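Local coordinates for protein 2,3-dimethylmalate lyase (Aspergillus niger, PDB 3FA4) that is a magnesium-bound lyase of the TIM-barrel phosphoenolpyruvate phosphomutase family, at residues T161-T166 and E170-R175. Sequence-based numbering, arbitrary orientation.
Sequences TDSLQT and EESVAR
Ser163 and Ser172 meet hydroxyl to hydroxyl, their OG atoms 3.1 Å apart in the one hydrogen bond linking 161-166 to 170-175; either could be the donor. The backbones are also closest here, with 5.5 Å between the CA atoms of Ser163 and Ser172. Ser163 OG sits between its own N and carbonyl carbon (chi1 64°), a rotation that turns it to the helix. Ser163 OG also lies 2.9 Å from Thr161 OG1. Thr161 OG1 in addition accepts from Ser163 N (3.3 Å, N-H...O 151°), closing an ST turn, and is hydrogen-bonded to Asp116 OD2. Beside these hydroxyls, Arg175 CD rests 3.7 Å from Ser163 OG, the aliphatic chain crossing Thr161 at about a right angle. The Arg175 guanidinium is held by Glu171, whose OE2 is 3.2 Å from Arg175 NE and is met 38° out of the carboxylate plane, and by Asp116 and the Val132 carbonyl. Thr161, Ser163, Ser172 and Arg175 are buried, Ser172 and Ser163 giving 72 and 52 Å² to the contact; the partly exposed Leu164 and Glu171 give just 21 and 8 Å². The arrangement is a strand-to-helix connection of a TIM-type barrel, joining the end of strand 156-161 to helix 169-181.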
loop_
_atom_site.group_PDB
_atom_site.type_symbol
_atom_site.label_atom_id
_atom_site.label_comp_id
_atom_site.label_asym_id
_atom_site.label_seq_id
_atom_site.Cartn_x
_atom_site.Cartn_y
_atom_site.Cartn_z
ATOM N N THR B 161 22.065 -3.135 -19.514
ATOM C CA THR B 161 21.815 -2.643 -20.830
ATOM C C THR B 161 21.078 -3.636 -21.685
ATOM O O THR B 161 21.414 -4.840 -21.762
ATOM C CB THR B 161 23.034 -2.057 -21.541
ATOM O OG1 THR B 161 22.623 -1.501 -22.786
ATOM C CG2 THR B 161 24.245 -3.084 -21.711
ATOM N N ASP B 162 19.976 -3.113 -22.250
ATOM C CA ASP B 162 19.122 -3.914 -23.101
ATOM C C ASP B 162 19.397 -3.620 -24.551
ATOM O O ASP B 162 18.558 -3.945 -25.399
ATOM C CB ASP B 162 17.654 -3.695 -22.752
ATOM C CG ASP B 162 17.302 -4.288 -21.410
ATOM O OD1 ASP B 162 17.003 -5.492 -21.312
ATOM O OD2 ASP B 162 17.379 -3.566 -20.434
ATOM N N SER B 163 20.564 -3.019 -24.835
ATOM C CA SER B 163 20.881 -2.538 -26.219
ATOM C C SER B 163 21.438 -3.548 -27.192
ATOM O O SER B 163 21.523 -3.228 -28.352
ATOM C CB SER B 163 21.806 -1.339 -26.199
ATOM O OG SER B 163 23.042 -1.707 -25.656
ATOM N N LEU B 164 21.788 -4.760 -26.749
ATOM C CA LEU B 164 22.437 -5.749 -27.656
ATOM C C LEU B 164 21.718 -6.023 -28.992
ATOM O O LEU B 164 22.217 -5.744 -30.068
ATOM C CB LEU B 164 22.727 -7.071 -26.912
ATOM C CG LEU B 164 23.568 -8.162 -27.556
ATOM C CD1 LEU B 164 24.961 -7.677 -27.909
ATOM C CD2 LEU B 164 23.688 -9.344 -26.618
ATOM N N GLN B 165 20.569 -6.659 -28.936
ATOM C CA GLN B 165 19.782 -6.905 -30.168
ATOM C C GLN B 165 19.525 -5.648 -31.021
ATOM O O GLN B 165 19.571 -5.728 -32.256
ATOM C CB GLN B 165 18.440 -7.535 -29.793
ATOM C CG GLN B 165 17.683 -6.735 -28.710
ATOM C CD GLN B 165 16.212 -6.890 -28.950
ATOM O OE1 GLN B 165 15.764 -8.023 -29.245
ATOM N NE2 GLN B 165 15.450 -5.775 -28.931
ATOM N N THR B 166 19.318 -4.507 -30.349
ATOM C CA THR B 166 18.916 -3.228 -30.923
ATOM C C THR B 166 20.136 -2.640 -31.663
ATOM O O THR B 166 20.100 -2.457 -32.902
ATOM C CB THR B 166 18.457 -2.204 -29.752
ATOM O OG1 THR B 166 17.957 -2.909 -28.559
ATOM C CG2 THR B 166 17.425 -1.265 -30.233
ATOM N N GLU B 170 29.220 -3.667 -29.635
ATOM C CA GLU B 170 30.095 -2.558 -29.226
ATOM C C GLU B 170 29.365 -1.394 -28.577
ATOM O O GLU B 170 29.948 -0.663 -27.795
ATOM C CB GLU B 170 30.863 -1.991 -30.414
ATOM C CG GLU B 170 32.075 -2.765 -30.784
ATOM C CD GLU B 170 33.126 -1.865 -31.440
ATOM O OE1 GLU B 170 32.794 -0.754 -32.026
ATOM O OE2 GLU B 170 34.309 -2.270 -31.341
ATOM N N GLU B 171 28.105 -1.191 -28.939
ATOM C CA GLU B 171 27.334 -0.082 -28.409
ATOM C C GLU B 171 27.000 -0.478 -26.996
ATOM O O GLU B 171 27.024 0.389 -26.092
ATOM C CB GLU B 171 26.055 0.199 -29.236
ATOM C CG GLU B 171 25.079 1.347 -28.718
ATOM C CD GLU B 171 25.763 2.655 -28.267
ATOM O OE1 GLU B 171 26.998 2.824 -28.417
ATOM O OE2 GLU B 171 25.062 3.543 -27.727
ATOM N N SER B 172 26.716 -1.774 -26.813
ATOM C CA SER B 172 26.368 -2.378 -25.503
ATOM C C SER B 172 27.507 -2.193 -24.520
ATOM O O SER B 172 27.325 -1.739 -23.404
ATOM C CB SER B 172 26.130 -3.882 -25.648
ATOM O OG SER B 172 24.854 -4.119 -26.180
ATOM N N VAL B 173 28.688 -2.561 -24.976
ATOM C CA VAL B 173 29.906 -2.390 -24.199
ATOM C C VAL B 173 30.157 -0.876 -23.896
ATOM O O VAL B 173 30.442 -0.565 -22.759
ATOM C CB VAL B 173 31.032 -3.219 -24.767
ATOM C CG1 VAL B 173 32.277 -2.902 -24.090
ATOM C CG2 VAL B 173 30.713 -4.660 -24.504
ATOM N N ALA B 174 29.967 0.025 -24.885
ATOM C CA ALA B 174 29.980 1.487 -24.694
ATOM C C ALA B 174 29.096 2.021 -23.589
ATOM O O ALA B 174 29.564 2.800 -22.756
ATOM C CB ALA B 174 29.651 2.266 -26.022
ATOM N N ARG B 175 27.831 1.621 -23.587
ATOM C CA ARG B 175 26.862 2.026 -22.563
ATOM C C ARG B 175 27.226 1.437 -21.168
ATOM O O ARG B 175 27.064 2.107 -20.118
ATOM C CB ARG B 175 25.426 1.595 -22.959
ATOM C CG ARG B 175 24.772 2.382 -24.091
ATOM C CD ARG B 175 23.514 1.754 -24.527
ATOM N NE ARG B 175 22.868 2.623 -25.516
ATOM C CZ ARG B 175 21.750 3.314 -25.314
ATOM N NH1 ARG B 175 21.059 3.231 -24.183
ATOM N NH2 ARG B 175 21.317 4.106 -26.240
#